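Local atomic coordinates of 4-hydroxybenzoyl-CoA thioesterase (Bacillus halodurans, PDB entry 5WH9), a protein that probably hydrolyses acyl-coenzyme A thioesters, with gentisyl-coenzyme A as its likely substrate, and adopts the hotdog fold. Residues I80-F88 / C121-F131; K52-Q63 / A102-N112. All blocks are in the same frame, centred on the assembly; numbering follows the deposited sequence.

Contact 1: residues I80-F88 / C121-F131; sequences IRELKDKSF and CPIPSSVRVAF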
loop_
_atom_site.group_PDB
_atom_site.type_symbol
_atom_site.label_atom_id
_atom_site.label_comp_id
_atom_site.label_asym_id
_atom_site.label_seq_id
_atom_site.Cartn_x
_atom_site.Cartn_y
_atom_site.Cartn_z
ATOM N N ILE B 80 -1.017 -22.319 -15.276
ATOM C CA ILE B 80 -2.457 -22.437 -15.063
ATOM C C ILE B 80 -2.810 -23.905 -14.804
ATOM O O ILE B 80 -2.337 -24.791 -15.504
ATOM C CB ILE B 80 -3.255 -21.870 -16.237
ATOM C CG1 ILE B 80 -4.745 -21.849 -15.897
ATOM C CG2 ILE B 80 -3.012 -22.676 -17.492
ATOM C CD1 ILE B 80 -5.572 -21.140 -16.931
ATOM N N ARG B 81 -3.538 -24.133 -13.753
ATOM C CA ARG B 81 -3.756 -25.460 -13.304
ATOM C C ARG B 81 -5.115 -26.030 -12.983
ATOM O O ARG B 81 -5.108 -27.125 -12.532
ATOM C CB ARG B 81 -2.825 -25.728 -12.153
ATOM C CG ARG B 81 -3.380 -25.392 -10.816
ATOM C CD ARG B 81 -2.944 -26.447 -9.851
ATOM N NE ARG B 81 -3.510 -26.162 -8.583
ATOM C CZ ARG B 81 -2.914 -25.439 -7.679
ATOM N NH1 ARG B 81 -1.718 -24.920 -7.887
ATOM N NH2 ARG B 81 -3.549 -25.224 -6.575
ATOM N N GLU B 82 -6.226 -25.321 -13.083
ATOM C CA GLU B 82 -7.525 -25.994 -12.870
ATOM C C GLU B 82 -8.639 -25.448 -13.737
ATOM O O GLU B 82 -9.641 -25.030 -13.230
ATOM C CB GLU B 82 -7.918 -25.969 -11.371
ATOM C CG GLU B 82 -9.125 -26.808 -10.974
ATOM C CD GLU B 82 -8.935 -27.541 -9.662
ATOM O OE1 GLU B 82 -7.791 -27.613 -9.207
ATOM O OE2 GLU B 82 -9.909 -28.063 -9.094
ATOM N N LEU B 83 -8.455 -25.469 -15.034
ATOM C CA LEU B 83 -9.333 -24.718 -15.888
ATOM C C LEU B 83 -10.705 -25.345 -15.982
ATOM O O LEU B 83 -10.861 -26.468 -16.283
ATOM C CB LEU B 83 -8.685 -24.485 -17.231
ATOM C CG LEU B 83 -9.497 -23.915 -18.386
ATOM C CD1 LEU B 83 -9.759 -22.438 -18.285
ATOM C CD2 LEU B 83 -8.854 -24.264 -19.701
ATOM N N LYS B 84 -11.710 -24.564 -15.686
ATOM C CA LYS B 84 -13.065 -25.058 -15.855
ATOM C C LYS B 84 -13.817 -24.077 -16.730
ATOM O O LYS B 84 -13.231 -23.117 -17.218
ATOM C CB LYS B 84 -13.742 -25.235 -14.501
ATOM C CG LYS B 84 -12.929 -26.093 -13.538
ATOM C CD LYS B 84 -13.775 -26.548 -12.382
ATOM C CE LYS B 84 -12.940 -26.756 -11.133
ATOM N NZ LYS B 84 -13.798 -27.197 -9.994
ATOM N N ASP B 85 -15.101 -24.314 -16.944
ATOM C CA ASP B 85 -15.874 -23.412 -17.777
ATOM C C ASP B 85 -15.853 -21.993 -17.208
ATOM O O ASP B 85 -15.660 -21.028 -17.944
ATOM C CB ASP B 85 -17.316 -23.903 -17.926
ATOM C CG ASP B 85 -18.226 -22.865 -18.585
ATOM O OD1 ASP B 85 -17.822 -22.274 -19.613
ATOM O OD2 ASP B 85 -19.341 -22.636 -18.062
ATOM N N LYS B 86 -16.039 -21.860 -15.900
ATOM C CA LYS B 86 -16.245 -20.530 -15.332
ATOM C C LYS B 86 -15.152 -20.034 -14.385
ATOM O O LYS B 86 -15.200 -18.885 -13.943
ATOM C CB LYS B 86 -17.618 -20.451 -14.659
ATOM C CG LYS B 86 -18.767 -20.622 -15.642
ATOM C CD LYS B 86 -20.089 -20.156 -15.069
ATOM C CE LYS B 86 -20.920 -21.333 -14.602
ATOM N NZ LYS B 86 -22.171 -20.869 -13.950
ATOM N N SER B 87 -14.174 -20.888 -14.088
ATOM C CA SER B 87 -13.073 -20.521 -13.208
ATOM C C SER B 87 -11.735 -21.117 -13.674
ATOM O O SER B 87 -11.695 -22.012 -14.518
ATOM C CB SER B 87 -13.365 -20.989 -11.781
ATOM O OG SER B 87 -13.215 -22.398 -11.669
ATOM N N PHE B 88 -10.640 -20.604 -13.116
ATOM C CA PHE B 88 -9.321 -21.169 -13.337
ATOM C C PHE B 88 -8.442 -20.869 -12.121
ATOM O O PHE B 88 -8.721 -19.938 -11.359
ATOM C CB PHE B 88 -8.690 -20.623 -14.629
ATOM C CG PHE B 88 -8.407 -19.146 -14.598
ATOM C CD1 PHE B 88 -9.418 -18.224 -14.818
ATOM C CD2 PHE B 88 -7.133 -18.677 -14.361
ATOM C CE1 PHE B 88 -9.158 -16.855 -14.781
ATOM C CE2 PHE B 88 -6.865 -17.311 -14.325
ATOM C CZ PHE B 88 -7.877 -16.408 -14.536
ATOM N N CYS B 121 -19.280 -15.016 -15.334
ATOM C CA CYS B 121 -19.620 -15.619 -16.613
ATOM C C CYS B 121 -18.531 -16.573 -17.076
ATOM O O CYS B 121 -17.480 -16.683 -16.444
ATOM C CB CYS B 121 -19.848 -14.531 -17.652
ATOM S SG CYS B 121 -18.368 -13.650 -18.052
ATOM N N PRO B 122 -18.781 -17.279 -18.181
ATOM C CA PRO B 122 -17.788 -18.236 -18.670
ATOM C C PRO B 122 -16.542 -17.526 -19.182
ATOM O O PRO B 122 -16.638 -16.455 -19.782
ATOM C CB PRO B 122 -18.505 -18.921 -19.842
ATOM C CG PRO B 122 -19.952 -18.572 -19.692
ATOM C CD PRO B 122 -19.988 -17.248 -19.022
ATOM N N ILE B 123 -15.384 -18.119 -18.932
ATOM C CA ILE B 123 -14.151 -17.673 -19.549
ATOM C C ILE B 123 -14.381 -17.634 -21.056
ATOM O O ILE B 123 -14.925 -18.577 -21.620
ATOM C CB ILE B 123 -13.006 -18.644 -19.224
ATOM C CG1 ILE B 123 -12.774 -18.697 -17.714
ATOM C CG2 ILE B 123 -11.714 -18.264 -19.969
ATOM C CD1 ILE B 123 -11.876 -19.837 -17.286
ATOM N N PRO B 124 -13.952 -16.565 -21.678
ATOM C CA PRO B 124 -14.093 -16.404 -23.106
ATOM C C PRO B 124 -13.301 -17.423 -23.799
ATOM O O PRO B 124 -12.267 -17.868 -23.390
ATOM C CB PRO B 124 -13.472 -15.048 -23.373
ATOM C CG PRO B 124 -13.591 -14.344 -22.114
ATOM C CD PRO B 124 -13.451 -15.353 -21.048
ATOM N N SER B 125 -13.859 -17.750 -24.925
ATOM C CA SER B 125 -13.429 -18.821 -25.734
ATOM C C SER B 125 -11.994 -18.636 -26.209
ATOM O O SER B 125 -11.235 -19.548 -26.208
ATOM C CB SER B 125 -14.443 -18.941 -26.854
ATOM O OG SER B 125 -14.476 -17.821 -27.681
ATOM N N SER B 126 -11.638 -17.436 -26.591
ATOM C CA SER B 126 -10.299 -17.140 -27.004
ATOM C C SER B 126 -9.310 -17.314 -25.883
ATOM O O SER B 126 -8.227 -17.749 -26.097
ATOM C CB SER B 126 -10.263 -15.735 -27.474
ATOM O OG SER B 126 -10.944 -14.958 -26.546
ATOM N N VAL B 127 -9.703 -16.904 -24.696
ATOM C CA VAL B 127 -8.900 -17.094 -23.495
ATOM C C VAL B 127 -8.830 -18.578 -23.162
ATOM O O VAL B 127 -7.761 -19.113 -22.887
ATOM C CB VAL B 127 -9.469 -16.303 -22.307
ATOM C CG1 VAL B 127 -8.639 -16.542 -21.076
ATOM C CG2 VAL B 127 -9.498 -14.813 -22.635
ATOM N N ARG B 128 -9.967 -19.254 -23.221
ATOM C CA ARG B 128 -9.990 -20.691 -22.964
ATOM C C ARG B 128 -8.942 -21.414 -23.805
ATOM O O ARG B 128 -8.118 -22.145 -23.273
ATOM C CB ARG B 128 -11.385 -21.264 -23.227
ATOM C CG ARG B 128 -11.586 -22.684 -22.734
ATOM C CD ARG B 128 -13.029 -23.120 -22.933
ATOM N NE ARG B 128 -13.478 -22.876 -24.306
ATOM C CZ ARG B 128 -14.439 -22.014 -24.644
ATOM N NH1 ARG B 128 -15.070 -21.310 -23.704
ATOM N NH2 ARG B 128 -14.779 -21.863 -25.922
ATOM N N VAL B 129 -8.971 -21.195 -25.115
ATOM C CA VAL B 129 -8.025 -21.836 -26.025
ATOM C C VAL B 129 -6.577 -21.448 -25.736
ATOM O O VAL B 129 -5.653 -22.235 -25.954
ATOM C CB VAL B 129 -8.347 -21.492 -27.502
ATOM C CG1 VAL B 129 -7.188 -21.891 -28.424
ATOM C CG2 VAL B 129 -9.655 -22.148 -27.937
ATOM N N ALA B 130 -6.380 -20.222 -25.271
ATOM C CA ALA B 130 -5.043 -19.745 -24.945
ATOM C C ALA B 130 -4.528 -20.418 -23.663
ATOM O O ALA B 130 -3.341 -20.701 -23.542
ATOM C CB ALA B 130 -5.028 -18.207 -24.829
ATOM N N PHE B 131 -5.431 -20.663 -22.714
ATOM C CA PHE B 131 -5.133 -21.449 -21.517
ATOM C C PHE B 131 -4.930 -22.928 -21.850
ATOM O O PHE B 131 -4.187 -23.631 -21.167
ATOM C CB PHE B 131 -6.275 -21.334 -20.495
ATOM C CG PHE B 131 -6.314 -20.025 -19.761
ATOM C CD1 PHE B 131 -5.196 -19.218 -19.691
ATOM C CD2 PHE B 131 -7.477 -19.601 -19.136
ATOM C CE1 PHE B 131 -5.232 -18.015 -19.017
ATOM C CE2 PHE B 131 -7.518 -18.401 -18.456
ATOM C CZ PHE B 131 -6.396 -17.610 -18.399
HETATM O O HOH W 1 -14.985 -21.188 -21.003
#
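Phe131, Ile123 and Leu83 bury the most surface where residues 80-88 meet 121-131, and the three lie next to one another. Leu83 CD1 links the other two: it sits 3.5 Å from Ile123 CD1, tighter than usual for two methyls, and 3.7 Å from Phe131 CD2, which it reaches at the ring edge, near the ring plane. The Phe131 ring has a different neighbour on each face. Ile80 CD1 lies over one, modelled too close for its exact place to be trusted, and Val127 CG1, one helical turn back, covers the opposite one. The Phe131 ring also turns CE2 over the centre of one face of Phe88; with planes 40° apart and centroids 5.0 Å apart, the two rings meet obliquely. In the hotdog fold a curved antiparallel sheet wraps round a long central helix, here residues 25-40. Phe131 reaches that helix at Phe37 and Leu38, and so the C-terminal helix 125-131 is packed beside the turn leading into strand 87-96 and against the central helix as well. Ile123 approaches the turn from the other end. Its CG1 points opposite the carbonyl carbon (chi1 -61°) and the chain runs on extended, which carries CD1 to within 3.8 Å of Phe88 CD1 and into contact with Ser87 O. The Ile123 backbone is fixed too, because its N donates to Asp85 O at 3.1 Å with an N-H...O angle of 149°. A water sits within hydrogen-bonding distance of Asp85 O and Ile123 O and accepts from Arg128 NH1 at 2.7 Å, lying at the edge of the guanidinium group in its plane. At the solvent side, Asp85 and Pro122 run alongside each other, pointing the same way, with Asp85 OD1 3.4 Å from Pro122 CB.

Contact 2: residues K52-Q63 / A102-N112; sequences KIGFPIVEATCQ and ASGHEKRVWAN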
loop_
_atom_site.group_PDB
_atom_site.type_symbol
_atom_site.label_atom_id
_atom_site.label_comp_id
_atom_site.label_asym_id
_atom_site.label_seq_id
_atom_site.Cartn_x
_atom_site.Cartn_y
_atom_site.Cartn_z
ATOM N N LYS B 52 -14.802 -3.185 -18.804
ATOM C CA LYS B 52 -15.470 -3.683 -17.610
ATOM C C LYS B 52 -15.558 -5.186 -17.531
ATOM O O LYS B 52 -16.578 -5.736 -17.133
ATOM C CB LYS B 52 -16.850 -3.058 -17.451
ATOM C CG LYS B 52 -17.594 -3.564 -16.236
ATOM C CD LYS B 52 -16.829 -3.290 -14.957
ATOM C CE LYS B 52 -17.731 -3.410 -13.741
ATOM N NZ LYS B 52 -18.338 -4.767 -13.596
ATOM N N ILE B 53 -14.466 -5.828 -17.932
ATOM C CA ILE B 53 -14.314 -7.268 -17.911
ATOM C C ILE B 53 -13.203 -7.576 -16.933
ATOM O O ILE B 53 -12.180 -6.918 -16.918
ATOM C CB ILE B 53 -13.971 -7.821 -19.290
ATOM C CG1 ILE B 53 -15.059 -7.451 -20.280
ATOM C CG2 ILE B 53 -13.829 -9.328 -19.233
ATOM C CD1 ILE B 53 -14.790 -7.967 -21.669
ATOM N N GLY B 54 -13.411 -8.561 -16.086
ATOM C CA GLY B 54 -12.408 -8.881 -15.087
ATOM C C GLY B 54 -12.253 -10.365 -14.810
ATOM O O GLY B 54 -12.913 -11.203 -15.438
ATOM N N PHE B 55 -11.364 -10.685 -13.873
ATOM C CA PHE B 55 -11.073 -12.067 -13.500
ATOM C C PHE B 55 -10.857 -12.073 -12.001
ATOM O O PHE B 55 -9.762 -12.348 -11.518
ATOM C CB PHE B 55 -9.830 -12.585 -14.240
ATOM C CG PHE B 55 -8.836 -11.508 -14.547
ATOM C CD1 PHE B 55 -9.003 -10.695 -15.651
ATOM C CD2 PHE B 55 -7.768 -11.265 -13.699
ATOM C CE1 PHE B 55 -8.104 -9.670 -15.923
ATOM C CE2 PHE B 55 -6.865 -10.244 -13.968
ATOM C CZ PHE B 55 -7.037 -9.451 -15.083
ATOM N N PRO B 56 -11.921 -11.757 -11.255
ATOM C CA PRO B 56 -11.901 -11.565 -9.800
ATOM C C PRO B 56 -11.412 -12.801 -9.061
ATOM O O PRO B 56 -11.666 -13.922 -9.486
ATOM C CB PRO B 56 -13.371 -11.319 -9.469
ATOM C CG PRO B 56 -13.943 -10.789 -10.735
ATOM C CD PRO B 56 -13.269 -11.568 -11.808
ATOM N N ILE B 57 -10.742 -12.582 -7.940
ATOM C CA ILE B 57 -10.239 -13.670 -7.131
ATOM C C ILE B 57 -11.401 -14.270 -6.340
ATOM O O ILE B 57 -12.273 -13.540 -5.859
ATOM C CB ILE B 57 -9.180 -13.136 -6.162
ATOM C CG1 ILE B 57 -8.388 -14.272 -5.535
ATOM C CG2 ILE B 57 -9.828 -12.254 -5.081
ATOM C CD1 ILE B 57 -7.317 -14.781 -6.438
ATOM N N VAL B 58 -11.437 -15.593 -6.210
ATOM C CA VAL B 58 -12.386 -16.207 -5.271
ATOM C C VAL B 58 -11.668 -16.785 -4.056
ATOM O O VAL B 58 -12.256 -16.920 -2.976
ATOM C CB VAL B 58 -13.250 -17.295 -5.916
ATOM C CG1 VAL B 58 -14.328 -16.677 -6.764
ATOM C CG2 VAL B 58 -12.417 -18.172 -6.763
ATOM N N GLU B 59 -10.392 -17.111 -4.240
ATOM C CA GLU B 59 -9.590 -17.702 -3.184
ATOM C C GLU B 59 -8.096 -17.530 -3.478
ATOM O O GLU B 59 -7.681 -17.591 -4.622
ATOM C CB GLU B 59 -9.951 -19.184 -3.046
ATOM C CG GLU B 59 -9.249 -19.914 -1.914
ATOM C CD GLU B 59 -9.898 -21.256 -1.609
ATOM O OE1 GLU B 59 -10.607 -21.798 -2.496
ATOM O OE2 GLU B 59 -9.717 -21.758 -0.474
ATOM N N ALA B 60 -7.289 -17.306 -2.445
ATOM C CA ALA B 60 -5.851 -17.172 -2.650
ATOM C C ALA B 60 -5.037 -17.659 -1.457
ATOM O O ALA B 60 -5.393 -17.412 -0.307
ATOM C CB ALA B 60 -5.484 -15.733 -3.013
ATOM N N THR B 61 -3.935 -18.343 -1.747
ATOM C CA THR B 61 -3.131 -19.001 -0.731
ATOM C C THR B 61 -1.654 -18.785 -1.012
ATOM O O THR B 61 -1.217 -18.836 -2.151
ATOM C CB THR B 61 -3.380 -20.510 -0.730
ATOM O OG1 THR B 61 -4.781 -20.768 -0.870
ATOM C CG2 THR B 61 -2.883 -21.132 0.566
ATOM N N CYS B 62 -0.875 -18.551 0.026
ATOM C CA CYS B 62 0.549 -18.429 -0.163
ATOM C C CYS B 62 1.292 -19.053 1.009
ATOM O O CYS B 62 0.846 -19.025 2.170
ATOM C CB CYS B 62 0.978 -16.964 -0.391
ATOM S SG CYS B 62 2.600 -16.791 -1.304
ATOM N N GLN B 63 2.433 -19.634 0.677
ATOM C CA GLN B 63 3.206 -20.394 1.616
ATOM C C GLN B 63 4.620 -19.830 1.559
ATOM O O GLN B 63 5.281 -19.904 0.529
ATOM C CB GLN B 63 3.167 -21.858 1.192
ATOM C CG GLN B 63 3.685 -22.843 2.210
ATOM C CD GLN B 63 3.555 -24.276 1.722
ATOM O OE1 GLN B 63 4.478 -24.828 1.109
ATOM N NE2 GLN B 63 2.400 -24.885 1.980
ATOM N N ALA B 102 8.755 -19.012 -1.907
ATOM C CA ALA B 102 7.347 -18.907 -1.558
ATOM C C ALA B 102 6.568 -19.451 -2.734
ATOM O O ALA B 102 7.031 -19.358 -3.870
ATOM C CB ALA B 102 6.957 -17.437 -1.290
ATOM N N SER B 103 5.396 -20.019 -2.478
ATOM C CA SER B 103 4.539 -20.476 -3.569
ATOM C C SER B 103 3.069 -20.449 -3.180
ATOM O O SER B 103 2.694 -20.831 -2.078
ATOM C CB SER B 103 4.949 -21.870 -4.049
ATOM O OG SER B 103 4.978 -22.795 -2.976
ATOM N N GLY B 104 2.234 -19.978 -4.094
ATOM C CA GLY B 104 0.823 -19.960 -3.830
ATOM C C GLY B 104 -0.014 -20.182 -5.055
ATOM O O GLY B 104 0.478 -20.569 -6.117
ATOM N N HIS B 105 -1.303 -19.935 -4.911
ATOM C CA HIS B 105 -2.175 -19.966 -6.068
ATOM C C HIS B 105 -3.297 -18.975 -5.876
ATOM O O HIS B 105 -3.531 -18.480 -4.772
ATOM C CB HIS B 105 -2.726 -21.381 -6.321
ATOM C CG HIS B 105 -3.607 -21.896 -5.230
ATOM N ND1 HIS B 105 -4.964 -21.644 -5.185
ATOM C CD2 HIS B 105 -3.326 -22.649 -4.139
ATOM C CE1 HIS B 105 -5.479 -22.216 -4.110
ATOM N NE2 HIS B 105 -4.507 -22.834 -3.461
ATOM N N GLU B 106 -3.975 -18.678 -6.969
ATOM C CA GLU B 106 -5.170 -17.874 -6.958
ATOM C C GLU B 106 -6.248 -18.698 -7.665
ATOM O O GLU B 106 -6.017 -19.222 -8.754
ATOM C CB GLU B 106 -4.924 -16.579 -7.741
ATOM C CG GLU B 106 -3.827 -15.671 -7.181
ATOM C CD GLU B 106 -3.595 -14.426 -8.026
ATOM O OE1 GLU B 106 -3.388 -13.345 -7.439
ATOM O OE2 GLU B 106 -3.592 -14.523 -9.278
ATOM N N LYS B 107 -7.410 -18.844 -7.046
ATOM C CA LYS B 107 -8.585 -19.277 -7.785
ATOM C C LYS B 107 -9.302 -18.042 -8.304
ATOM O O LYS B 107 -9.629 -17.139 -7.532
ATOM C CB LYS B 107 -9.535 -20.070 -6.899
ATOM C CG LYS B 107 -10.724 -20.650 -7.666
ATOM C CD LYS B 107 -11.340 -21.858 -6.948
ATOM C CE LYS B 107 -12.571 -22.343 -7.705
ATOM N NZ LYS B 107 -13.137 -23.626 -7.170
ATOM N N ARG B 108 -9.533 -17.986 -9.608
ATOM C CA ARG B 108 -10.213 -16.835 -10.192
ATOM C C ARG B 108 -11.377 -17.243 -11.093
ATOM O O ARG B 108 -11.406 -18.341 -11.655
ATOM C CB ARG B 108 -9.230 -15.952 -10.969
ATOM C CG ARG B 108 -8.070 -15.384 -10.159
ATOM C CD ARG B 108 -7.183 -14.528 -11.057
ATOM N NE ARG B 108 -6.086 -13.860 -10.361
ATOM C CZ ARG B 108 -6.121 -12.595 -9.943
ATOM N NH1 ARG B 108 -7.207 -11.861 -10.139
ATOM N NH2 ARG B 108 -5.069 -12.065 -9.328
ATOM N N VAL B 109 -12.335 -16.341 -11.234
ATOM C CA VAL B 109 -13.467 -16.573 -12.109
ATOM C C VAL B 109 -13.457 -15.495 -13.170
ATOM O O VAL B 109 -12.570 -14.648 -13.167
ATOM C CB VAL B 109 -14.803 -16.551 -11.334
ATOM C CG1 VAL B 109 -14.842 -17.703 -10.341
ATOM C CG2 VAL B 109 -15.002 -15.223 -10.632
ATOM N N TRP B 110 -14.421 -15.528 -14.083
ATOM C CA TRP B 110 -14.535 -14.486 -15.090
ATOM C C TRP B 110 -15.821 -13.722 -14.852
ATOM O O TRP B 110 -16.869 -14.334 -14.641
ATOM C CB TRP B 110 -14.538 -15.098 -16.486
ATOM C CG TRP B 110 -14.016 -14.168 -17.538
ATOM C CD1 TRP B 110 -14.742 -13.300 -18.300
ATOM C CD2 TRP B 110 -12.648 -14.008 -17.940
ATOM N NE1 TRP B 110 -13.916 -12.618 -19.156
ATOM C CE2 TRP B 110 -12.625 -13.031 -18.953
ATOM C CE3 TRP B 110 -11.439 -14.603 -17.543
ATOM C CZ2 TRP B 110 -11.441 -12.630 -19.579
ATOM C CZ3 TRP B 110 -10.262 -14.204 -18.161
ATOM C CH2 TRP B 110 -10.272 -13.228 -19.169
ATOM N N ALA B 111 -15.746 -12.393 -14.870
ATOM C CA ALA B 111 -16.921 -11.563 -14.614
ATOM C C ALA B 111 -17.029 -10.374 -15.567
ATOM O O ALA B 111 -16.057 -10.016 -16.254
ATOM C CB ALA B 111 -16.937 -11.082 -13.164
ATOM N N ASN B 112 -18.212 -9.759 -15.586
ATOM C CA ASN B 112 -18.476 -8.613 -16.450
ATOM C C ASN B 112 -19.149 -7.450 -15.721
ATOM O O ASN B 112 -19.382 -7.513 -14.512
ATOM C CB ASN B 112 -19.309 -9.039 -17.660
ATOM C CG ASN B 112 -19.316 -7.993 -18.754
ATOM O OD1 ASN B 112 -20.271 -7.230 -18.891
ATOM N ND2 ASN B 112 -18.239 -7.943 -19.538
#
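Arg108 and Phe55 lie side by side, pointing the same way. Arg108 CG stands opposite the carbonyl carbon (chi1 -59°) and the chain is extended to NE, which carries the guanidinium along to Phe55 O. There NH1 comes to the ring edge and donates to that oxygen at 2.9 Å (N-H...O 159°), the oxygen lying in the guanidinium plane. Arg108 NE meets Glu106 OE2 at 2.8 Å in a salt bridge, from above the carboxylate plane, while Ile57 CD1 lies over one guanidinium face, toward its rim. Replacing Arg108 by a leucine is likely to leave Phe55 O without this donor and the Glu106 carboxylate without its cationic mate. Ile57 crosses Glu106 at about a right angle, CD1 against CB. Further along, Trp110 presents a face to Gly54 O, 3.7 Å above the ring plane. Thr61 and His105 run alongside each other on the face that also bears Glu59 and Lys107. Strands 59-63 and 102-111 run antiparallel, their axes at 172°, and a classic beta bulge sets Val58 and Glu59 both against Lys107: Lys107 O accepts from Val58 N at 2.7 Å and, weakly, from Glu59 N. Beyond Arg108, Asp31 of helix 25-40 forms a second salt bridge, and Glu106 OE1 bonds Tyr23 OH of the second subunit. Strand 87-96 flanks 102-111 on its other edge, and residues 59-63 pair antiparallel with a strand of the second subunit, continuing the hotdog sheet across the interface.

How the contacts relate
From the N terminus, the chain passes helix 25-40 and enters contact 2 at residues 52-63, then contact 1 at 80-88. Strand 99-111 returns to close contact 2, a loop with 38 residues between its segments; 121-131 then closes contact 1 over 32. The segments alternate, so the two closures cross instead of nesting. Their centres lie about 13 Å apart, yet they touch: Phe88 O and Arg108 N, 2.7 Å apart, probably hydrogen-bond, as do Cys121 N and Trp110 O at 2.6 Å. Contact 2 ties strand 57-64, which pairs with the second subunit, to 99-111; contact 1 ties the turn before strand 87-96 to the C-terminal helix.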